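Local coordinates for protein ferredoxin component of dioxygenase (PDB 2I7F) that carries a Rieske-type [2Fe-2S] cluster and probably passes electrons to the terminal oxygenase of the biphenyl 2,3-dioxygenase system, at residues F39-L44 with I85-Y90; G69-A74 with F81-P86; L5-V10 with V19-E24. One frame throughout, in Å; residues are numbered along the deposited sequence.

Interaction 1. Residues F39-L44 with I85-Y90; sequences FVTDNL and IPIKTY
Tyr-90 and Asp-42 show how a side-chain bond can reinforce a short antiparallel pairing. The phenol donates to the carboxylate, OH lying 2.7 Å from OD1 of Asp-42. It comes in on the syn side of OD1, 21° out of the carboxylate plane, and the planes of carboxylate and ring are turned 49° against each other. A water donates to the second oxygen, OD2 of Asp-42, at 2.8 Å, and accepts the backbone N-H of Lys-88. With a donor at each oxygen, the carboxylate is likely to be stabilised in its ionised form. A phenylalanine in place of Tyr-90 would probably leave OD1 of Asp-42 without its phenolic donor and the carboxylate, still bonded to the water, freer to turn about CB-CG.

The backbones are joined by Tyr-90 N to Val-40 O at 3.0 Å and by Asp-42 N to Lys-88 O at 2.9 Å. These bonds bracket the non-hydrogen-bonded pair Thr-41 and Thr-89, whose CA-H groups add weaker contacts to the same two carbonyls. Thr-41 OG1 donates to Asp-42 O at 2.7 Å from above the carbonyl plane, and has a second bond with the hydroxyl of Tyr-32.

Side-chain carbons pack beside these bonds. CD1 of Tyr-90 meets Val-40 CG1 at 3.9 Å. CG1 of Ile-87, anti to its backbone N (chi1 -161°), extends across Thr-41, and CD1 of Ile-87 comes within 3.3 Å of Leu-44 O.

This is antiparallel pairing within the larger sheet of the Rieske domain, where strand 37-42 runs on toward the cluster ligand Cys-45. On its other edge that strand bonds to strand 29-34, Thr-41 pairing with Ala-30. Strand 98-102 supplies Ile-101, against which both Val-40 and Tyr-90 pack.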
loop_
_atom_site.group_PDB
_atom_site.type_symbol
_atom_site.label_atom_id
_atom_site.label_comp_id
_atom_site.label_asym_id
_atom_site.label_seq_id
_atom_site.Cartn_x
_atom_site.Cartn_y
_atom_site.Cartn_z
ATOM N N PHE A 39 -1.293 -5.027 4.620
ATOM C CA PHE A 39 -0.090 -4.219 4.550
ATOM C C PHE A 39 -0.524 -2.849 4.079
ATOM O O PHE A 39 -1.564 -2.719 3.411
ATOM C CB PHE A 39 0.948 -4.876 3.600
ATOM C CG PHE A 39 1.352 -6.267 4.037
ATOM C CD1 PHE A 39 0.597 -7.389 3.667
ATOM C CD2 PHE A 39 2.415 -6.449 4.937
ATOM C CE1 PHE A 39 0.934 -8.639 4.118
ATOM C CE2 PHE A 39 2.752 -7.698 5.395
ATOM C CZ PHE A 39 2.016 -8.810 4.986
ATOM N N VAL A 40 0.242 -1.832 4.469
ATOM C CA VAL A 40 -0.020 -0.434 4.132
ATOM C C VAL A 40 1.309 0.206 3.659
ATOM O O VAL A 40 2.348 0.088 4.344
ATOM C CB VAL A 40 -0.650 0.369 5.329
ATOM C CG1 VAL A 40 -0.841 1.895 4.994
ATOM C CG2 VAL A 40 -2.002 -0.268 5.740
ATOM N N THR A 41 1.245 0.825 2.479
ATOM C CA THR A 41 2.344 1.586 1.885
ATOM C C THR A 41 1.857 2.978 1.475
ATOM O O THR A 41 0.670 3.188 1.332
ATOM C CB THR A 41 2.983 0.874 0.631
ATOM O OG1 THR A 41 2.174 1.054 -0.554
ATOM C CG2 THR A 41 3.237 -0.607 0.876
ATOM N N ASP A 42 2.763 3.933 1.289
ATOM C CA ASP A 42 2.440 5.088 0.457
ATOM C C ASP A 42 1.868 4.657 -0.913
ATOM O O ASP A 42 2.214 3.622 -1.452
ATOM C CB ASP A 42 3.653 5.987 0.255
ATOM C CG ASP A 42 3.946 6.857 1.466
ATOM O OD1 ASP A 42 3.146 6.845 2.426
ATOM O OD2 ASP A 42 4.987 7.546 1.462
ATOM N N ASN A 43 0.937 5.429 -1.440
ATOM C CA ASN A 43 0.326 5.115 -2.741
ATOM C C ASN A 43 1.098 5.727 -3.940
ATOM O O ASN A 43 1.127 5.136 -5.031
ATOM C CB ASN A 43 -1.122 5.612 -2.725
ATOM C CG ASN A 43 -2.017 4.891 -3.652
ATOM O OD1 ASN A 43 -3.205 5.268 -3.818
ATOM N ND2 ASN A 43 -1.504 3.844 -4.279
ATOM N N LEU A 44 1.695 6.908 -3.756
ATOM C CA LEU A 44 2.434 7.546 -4.831
ATOM C C LEU A 44 3.716 6.727 -5.127
ATOM O O LEU A 44 4.594 6.597 -4.274
ATOM C CB LEU A 44 2.803 9.030 -4.497
ATOM C CG LEU A 44 3.268 9.908 -5.683
ATOM C CD1 LEU A 44 2.092 10.202 -6.659
ATOM C CD2 LEU A 44 3.934 11.205 -5.221
ATOM N N ILE A 85 13.847 3.683 -5.439
ATOM C CA ILE A 85 13.687 4.248 -4.087
ATOM C C ILE A 85 12.593 3.432 -3.389
ATOM O O ILE A 85 11.471 3.367 -3.895
ATOM C CB ILE A 85 13.245 5.740 -4.140
ATOM C CG1 ILE A 85 14.299 6.628 -4.828
ATOM C CG2 ILE A 85 12.940 6.269 -2.741
ATOM C CD1 ILE A 85 13.741 8.008 -5.270
ATOM N N PRO A 86 12.898 2.802 -2.254
ATOM C CA PRO A 86 11.849 1.993 -1.602
ATOM C C PRO A 86 10.588 2.804 -1.265
ATOM O O PRO A 86 10.682 3.979 -0.902
ATOM C CB PRO A 86 12.544 1.496 -0.334
ATOM C CG PRO A 86 13.937 1.454 -0.709
ATOM C CD PRO A 86 14.150 2.700 -1.498
ATOM N N ILE A 87 9.429 2.161 -1.382
ATOM C CA ILE A 87 8.139 2.726 -0.994
ATOM C C ILE A 87 8.126 2.728 0.545
ATOM O O ILE A 87 8.732 1.862 1.186
ATOM C CB ILE A 87 6.927 1.948 -1.714
ATOM C CG1 ILE A 87 5.623 2.728 -1.732
ATOM C CG2 ILE A 87 6.670 0.616 -1.094
ATOM C CD1 ILE A 87 5.621 4.020 -2.507
ATOM N N LYS A 88 7.555 3.767 1.130
ATOM C CA LYS A 88 7.342 3.802 2.570
ATOM C C LYS A 88 6.260 2.800 2.936
ATOM O O LYS A 88 5.220 2.777 2.305
ATOM C CB LYS A 88 6.911 5.190 3.013
ATOM C CG LYS A 88 6.500 5.338 4.482
ATOM C CD LYS A 88 7.677 5.519 5.345
ATOM C CE LYS A 88 7.273 5.938 6.741
ATOM N NZ LYS A 88 8.453 5.721 7.603
ATOM N N THR A 89 6.553 1.995 3.960
ATOM C CA THR A 89 5.615 1.071 4.587
ATOM C C THR A 89 5.250 1.560 5.998
ATOM O O THR A 89 5.923 2.410 6.578
ATOM C CB THR A 89 6.187 -0.402 4.648
ATOM O OG1 THR A 89 7.261 -0.488 5.609
ATOM C CG2 THR A 89 6.673 -0.891 3.283
ATOM N N TYR A 90 4.144 1.046 6.517
ATOM C CA TYR A 90 3.634 1.395 7.831
ATOM C C TYR A 90 3.264 0.113 8.568
ATOM O O TYR A 90 2.684 -0.788 7.963
ATOM C CB TYR A 90 2.380 2.327 7.717
ATOM C CG TYR A 90 2.658 3.647 6.990
ATOM C CD1 TYR A 90 2.584 3.730 5.612
ATOM C CD2 TYR A 90 3.007 4.775 7.680
ATOM C CE1 TYR A 90 2.828 4.895 4.946
ATOM C CE2 TYR A 90 3.280 5.958 7.007
ATOM C CZ TYR A 90 3.189 6.011 5.644
ATOM O OH TYR A 90 3.433 7.221 5.037
HETATM O O HOH W 1 6.963 6.506 -0.229
#

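Interaction 2. Residues G69-A74 with F81-P86; sequences GSFDIA and FPCQIP. With FES (Fe2/s2 (inorganic) cluster), chain D.
The Phe-71 ring takes Cys-83 CB over one face, 4.2 Å from the ring centroid and 28° off the normal, a CH-pi contact. The sulfur of Cys-83 approaches more obliquely, SG standing 4.0 Å from the same centroid and 39° off the normal, as a sulfur-aromatic contact on the CZ and CE2 side. At the ring edge, in plane, lies the carbonyl of Ile-85, with O 3.4 Å from CE1 of Phe-71; Thr-46 OG1 hydrogen-bonds to the same oxygen. The second flat group, Phe-81, has CB of Pro-82 over the centre of one face, across a cis peptide bond.

No hydrogen bond links the two segments, and van der Waals fit does the work. The sulfur of Cys-83 stands anti to its carbonyl carbon (chi1 -66°), beside the backbone N, and SG comes to 3.7 Å from Gly-69 CA. A beta carbon on Gly-69 would collide both with that sulfur and with the cluster. CD of Pro-82 rests 3.8 Å from the same CA.

Cys-83 SG is also 3.7 Å from sulfide S1 of the cluster, a second-shell neighbour, since Cys-45, His-47, Cys-64 and His-67 bind the irons. Pro-82 lies against both His-47 and His-67, in keeping with the proline-bearing loop that closes over the [2Fe-2S] site in Rieske domains.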
loop_
_atom_site.group_PDB
_atom_site.type_symbol
_atom_site.label_atom_id
_atom_site.label_comp_id
_atom_site.label_asym_id
_atom_site.label_seq_id
_atom_site.Cartn_x
_atom_site.Cartn_y
_atom_site.Cartn_z
ATOM N N GLY A 69 7.434 -0.763 -13.403
ATOM C CA GLY A 69 8.052 -0.688 -12.109
ATOM C C GLY A 69 7.271 -1.519 -11.116
ATOM O O GLY A 69 6.113 -1.762 -11.317
ATOM N N SER A 70 7.926 -1.966 -10.053
ATOM C CA SER A 70 7.261 -2.732 -9.014
ATOM C C SER A 70 7.954 -2.580 -7.671
ATOM O O SER A 70 9.156 -2.240 -7.608
ATOM C CB SER A 70 7.188 -4.216 -9.401
ATOM O OG SER A 70 8.411 -4.884 -9.146
ATOM N N PHE A 71 7.172 -2.838 -6.619
ATOM C CA PHE A 71 7.602 -2.911 -5.235
ATOM C C PHE A 71 7.124 -4.162 -4.542
ATOM O O PHE A 71 6.107 -4.767 -4.904
ATOM C CB PHE A 71 7.055 -1.737 -4.395
ATOM C CG PHE A 71 7.427 -0.401 -4.917
ATOM C CD1 PHE A 71 8.594 0.233 -4.492
ATOM C CD2 PHE A 71 6.611 0.225 -5.861
ATOM C CE1 PHE A 71 8.958 1.445 -5.014
ATOM C CE2 PHE A 71 6.960 1.452 -6.360
ATOM C CZ PHE A 71 8.120 2.066 -5.931
ATOM N N ASP A 72 7.853 -4.529 -3.498
ATOM C CA ASP A 72 7.416 -5.579 -2.574
ATOM C C ASP A 72 6.480 -4.941 -1.532
ATOM O O ASP A 72 6.902 -4.100 -0.731
ATOM C CB ASP A 72 8.641 -6.243 -1.912
ATOM C CG ASP A 72 8.276 -7.449 -1.111
ATOM O OD1 ASP A 72 7.282 -7.375 -0.369
ATOM O OD2 ASP A 72 8.995 -8.472 -1.193
ATOM N N ILE A 73 5.208 -5.340 -1.551
ATOM C CA ILE A 73 4.189 -4.760 -0.660
ATOM C C ILE A 73 4.568 -4.866 0.818
ATOM O O ILE A 73 4.389 -3.912 1.590
ATOM C CB ILE A 73 2.806 -5.446 -0.830
ATOM C CG1 ILE A 73 2.202 -5.099 -2.208
ATOM C CG2 ILE A 73 1.856 -5.024 0.370
ATOM C CD1 ILE A 73 1.304 -6.165 -2.841
ATOM N N ALA A 74 5.095 -6.021 1.181
ATOM C CA ALA A 74 5.376 -6.409 2.571
ATOM C C ALA A 74 6.655 -5.777 3.101
ATOM O O ALA A 74 6.723 -5.458 4.295
ATOM C CB ALA A 74 5.462 -7.927 2.701
ATOM N N PHE A 81 12.818 -2.469 -12.122
ATOM C CA PHE A 81 13.204 -1.196 -12.728
ATOM C C PHE A 81 11.992 -0.635 -13.490
ATOM O O PHE A 81 11.296 -1.384 -14.159
ATOM C CB PHE A 81 14.413 -1.444 -13.670
ATOM C CG PHE A 81 14.930 -0.206 -14.347
ATOM C CD1 PHE A 81 15.896 0.595 -13.725
ATOM C CD2 PHE A 81 14.447 0.165 -15.595
ATOM C CE1 PHE A 81 16.353 1.758 -14.326
ATOM C CE2 PHE A 81 14.914 1.319 -16.220
ATOM C CZ PHE A 81 15.870 2.115 -15.585
ATOM N N PRO A 82 11.781 0.695 -13.479
ATOM C CA PRO A 82 12.620 1.779 -12.981
ATOM C C PRO A 82 12.497 2.175 -11.524
ATOM O O PRO A 82 13.125 3.155 -11.117
ATOM C CB PRO A 82 12.219 2.951 -13.888
ATOM C CG PRO A 82 10.835 2.677 -14.282
ATOM C CD PRO A 82 10.600 1.212 -14.198
ATOM N N CYS A 83 11.705 1.448 -10.741
ATOM C CA CYS A 83 11.641 1.699 -9.302
ATOM C C CYS A 83 12.960 1.371 -8.636
ATOM O O CYS A 83 13.499 0.276 -8.818
ATOM C CB CYS A 83 10.531 0.884 -8.655
ATOM S SG CYS A 83 8.957 1.412 -9.238
ATOM N N GLN A 84 13.485 2.355 -7.896
ATOM C CA GLN A 84 14.749 2.222 -7.168
ATOM C C GLN A 84 14.684 2.685 -5.718
ATOM O O GLN A 84 15.443 2.182 -4.883
ATOM C CB GLN A 84 15.856 3.016 -7.860
ATOM C CG GLN A 84 16.263 2.468 -9.219
ATOM C CD GLN A 84 17.273 3.362 -9.920
ATOM O OE1 GLN A 84 17.143 4.594 -9.918
ATOM N NE2 GLN A 84 18.288 2.759 -10.512
ATOM N N ILE A 85 13.847 3.683 -5.439
ATOM C CA ILE A 85 13.687 4.248 -4.087
ATOM C C ILE A 85 12.593 3.432 -3.389
ATOM O O ILE A 85 11.471 3.367 -3.895
ATOM C CB ILE A 85 13.245 5.740 -4.140
ATOM C CG1 ILE A 85 14.299 6.628 -4.828
ATOM C CG2 ILE A 85 12.940 6.269 -2.741
ATOM C CD1 ILE A 85 13.741 8.008 -5.270
ATOM N N PRO A 86 12.898 2.802 -2.254
ATOM C CA PRO A 86 11.849 1.993 -1.602
ATOM C C PRO A 86 10.588 2.804 -1.265
ATOM O O PRO A 86 10.682 3.979 -0.902
ATOM C CB PRO A 86 12.544 1.496 -0.334
ATOM C CG PRO A 86 13.937 1.454 -0.709
ATOM C CD PRO A 86 14.150 2.700 -1.498
HETATM FE FE1 FES D . 7.469 4.975 -13.152
HETATM FE FE2 FES D . 5.823 4.087 -11.121
HETATM S S1 FES D . 7.472 3.031 -12.164
HETATM S S2 FES D . 5.840 6.089 -12.145
#

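Interaction 3. Residues L5-V10 with V19-E24; sequences LRLCQV and VAVYQE. With SO4 (sulfate ion), chain C.
Val-21 is the bump and the backbone around Leu-7 the hollow: both methyls approach the Leu-7 carbonyl oxygen from one side, CG1 3.4 Å and CG2 3.7 Å from Leu-7 O. With CG1 anti to the backbone N (chi1 169°), that methyl also meets Leu-7 CB at 3.9 Å, while CG2 turns to Cys-8 CB at 4.0 Å. The sulfur of Cys-8 touches both valines, SG 4.3 Å from CG1 of Val-19 and close to CG2 of Val-21. Gln-23 bends at its second torsion, bringing CG to 4.1 Å from CD2 of Leu-7. The side chains of Gln-23 and Leu-5 cross at about a right angle, with CD of Gln-23 3.9 Å from CD1 of Leu-5. A sulfate nearby accepts a bond from Gln-9 N.

No hydrogen bond joins the segments; strands 5-9 and 19-21 run roughly antiparallel, their N-to-C directions 149° apart and their axes 7.6 Å apart at closest approach. As outermost strands of the larger antiparallel sheet, they meet through side chains where its two edges face each other. Leu-7 packs against Leu-29 and Ile-101, Val-21 against Val-31, and each edge strand bonds to its inner neighbour.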
loop_
_atom_site.group_PDB
_atom_site.type_symbol
_atom_site.label_atom_id
_atom_site.label_comp_id
_atom_site.label_asym_id
_atom_site.label_seq_id
_atom_site.Cartn_x
_atom_site.Cartn_y
_atom_site.Cartn_z
ATOM N N LEU A 5 -4.646 5.801 13.710
ATOM C CA LEU A 5 -5.467 6.377 12.653
ATOM C C LEU A 5 -6.185 5.250 11.963
ATOM O O LEU A 5 -5.532 4.330 11.521
ATOM C CB LEU A 5 -4.595 7.073 11.596
ATOM C CG LEU A 5 -3.823 8.319 12.000
ATOM C CD1 LEU A 5 -2.970 8.876 10.840
ATOM C CD2 LEU A 5 -4.842 9.312 12.514
ATOM N N ARG A 6 -7.515 5.306 11.881
ATOM C CA ARG A 6 -8.273 4.349 11.066
ATOM C C ARG A 6 -8.179 4.672 9.563
ATOM O O ARG A 6 -8.416 5.807 9.160
ATOM C CB ARG A 6 -9.734 4.326 11.499
ATOM C CG ARG A 6 -9.894 3.741 12.860
ATOM C CD ARG A 6 -11.309 3.747 13.363
ATOM N NE ARG A 6 -11.753 5.106 13.498
ATOM C CZ ARG A 6 -12.920 5.476 14.002
ATOM N NH1 ARG A 6 -13.795 4.573 14.423
ATOM N NH2 ARG A 6 -13.184 6.770 14.105
ATOM N N LEU A 7 -7.859 3.673 8.742
ATOM C CA LEU A 7 -7.755 3.856 7.285
ATOM C C LEU A 7 -9.003 3.397 6.535
ATOM O O LEU A 7 -9.543 4.140 5.717
ATOM C CB LEU A 7 -6.477 3.196 6.707
ATOM C CG LEU A 7 -5.192 3.621 7.407
ATOM C CD1 LEU A 7 -3.936 2.930 6.786
ATOM C CD2 LEU A 7 -5.051 5.153 7.406
ATOM N N CYS A 8 -9.497 2.207 6.871
ATOM C CA CYS A 8 -10.587 1.579 6.147
ATOM C C CYS A 8 -10.912 0.305 6.868
ATOM O O CYS A 8 -10.114 -0.175 7.669
ATOM C CB CYS A 8 -10.208 1.296 4.670
ATOM S SG CYS A 8 -8.910 0.052 4.328
ATOM N N GLN A 9 -12.087 -0.254 6.600
ATOM C CA GLN A 9 -12.466 -1.509 7.214
ATOM C C GLN A 9 -11.669 -2.646 6.571
ATOM O O GLN A 9 -11.427 -2.641 5.375
ATOM C CB GLN A 9 -13.952 -1.748 7.038
ATOM C CG GLN A 9 -14.784 -0.845 7.895
ATOM C CD GLN A 9 -16.207 -0.875 7.440
ATOM O OE1 GLN A 9 -17.021 -1.615 7.995
ATOM N NE2 GLN A 9 -16.509 -0.148 6.382
ATOM N N VAL A 10 -11.244 -3.593 7.392
ATOM C CA VAL A 10 -10.548 -4.798 6.918
ATOM C C VAL A 10 -11.376 -5.511 5.817
ATOM O O VAL A 10 -10.847 -5.978 4.802
ATOM C CB VAL A 10 -10.304 -5.810 8.096
ATOM C CG1 VAL A 10 -9.632 -7.110 7.593
ATOM C CG2 VAL A 10 -9.420 -5.238 9.187
ATOM N N VAL A 19 -6.699 -0.857 -1.962
ATOM C CA VAL A 19 -7.646 0.177 -1.623
ATOM C C VAL A 19 -6.863 1.449 -1.359
ATOM O O VAL A 19 -5.925 1.444 -0.556
ATOM C CB VAL A 19 -8.444 -0.250 -0.361
ATOM C CG1 VAL A 19 -9.326 0.885 0.161
ATOM C CG2 VAL A 19 -9.292 -1.451 -0.722
ATOM N N ALA A 20 -7.226 2.507 -2.085
ATOM C CA ALA A 20 -6.677 3.834 -1.883
ATOM C C ALA A 20 -7.365 4.507 -0.732
ATOM O O ALA A 20 -8.571 4.617 -0.706
ATOM C CB ALA A 20 -6.863 4.702 -3.169
ATOM N N VAL A 21 -6.589 4.983 0.218
ATOM C CA VAL A 21 -7.121 5.661 1.378
ATOM C C VAL A 21 -6.459 6.998 1.447
ATOM O O VAL A 21 -5.267 7.056 1.350
ATOM C CB VAL A 21 -6.808 4.889 2.633
ATOM C CG1 VAL A 21 -7.134 5.739 3.859
ATOM C CG2 VAL A 21 -7.596 3.527 2.612
ATOM N N TYR A 22 -7.227 8.073 1.589
ATOM C CA TYR A 22 -6.672 9.406 1.690
ATOM C C TYR A 22 -7.033 9.954 3.036
ATOM O O TYR A 22 -8.117 10.462 3.221
ATOM C CB TYR A 22 -7.255 10.335 0.625
ATOM C CG TYR A 22 -6.789 9.998 -0.771
ATOM C CD1 TYR A 22 -7.334 8.923 -1.479
ATOM C CD2 TYR A 22 -5.808 10.766 -1.394
ATOM C CE1 TYR A 22 -6.865 8.612 -2.792
ATOM C CE2 TYR A 22 -5.351 10.477 -2.685
ATOM C CZ TYR A 22 -5.876 9.411 -3.379
ATOM O OH TYR A 22 -5.407 9.200 -4.658
ATOM N N GLN A 23 -6.104 9.851 3.975
ATOM C CA GLN A 23 -6.359 10.217 5.347
ATOM C C GLN A 23 -5.695 11.587 5.499
ATOM O O GLN A 23 -4.603 11.831 4.966
ATOM C CB GLN A 23 -5.849 9.089 6.306
ATOM C CG GLN A 23 -6.528 9.006 7.693
ATOM C CD GLN A 23 -6.027 10.067 8.702
ATOM O OE1 GLN A 23 -6.773 10.517 9.586
ATOM N NE2 GLN A 23 -4.760 10.474 8.566
ATOM N N GLU A 24 -6.399 12.514 6.146
ATOM C CA GLU A 24 -5.995 13.902 6.136
ATOM C C GLU A 24 -4.608 14.175 6.743
ATOM O O GLU A 24 -3.915 15.094 6.306
ATOM C CB GLU A 24 -7.078 14.821 6.724
ATOM C CG GLU A 24 -7.494 14.582 8.174
ATOM C CD GLU A 24 -8.675 15.474 8.570
ATOM O OE1 GLU A 24 -9.751 14.914 8.901
ATOM O OE2 GLU A 24 -8.535 16.729 8.545
HETATM S S SO4 C . -14.268 1.890 4.443
HETATM O O1 SO4 C . -13.453 2.997 4.961
HETATM O O2 SO4 C . -13.629 0.583 4.570
HETATM O O3 SO4 C . -15.550 1.866 5.167
HETATM O O4 SO4 C . -14.513 2.126 3.008
#

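Along the chain interaction 3 closes before the others open, whereas interactions 1 and 2 both use the run 81-90 and share Ile-85 and Pro-86. Interactions 1 and 3 reach the same larger antiparallel sheet, their centres about 14 Å apart, and Val-40 of the inner strand touches Leu-7 of the edge strand. Interaction 2 joins strand 70-72 of the smaller sheet to the loop 81-86; it is about 9 Å from interaction 1 between centres, and Ile-87 packs on Phe-71 where they join. Interactions 2 and 3 lie about 22 Å apart between centres, with the middle of the molecule between them. Interaction 1 thus connects the larger sheet, whose outermost strands meet through side chains in interaction 3, to the cluster end.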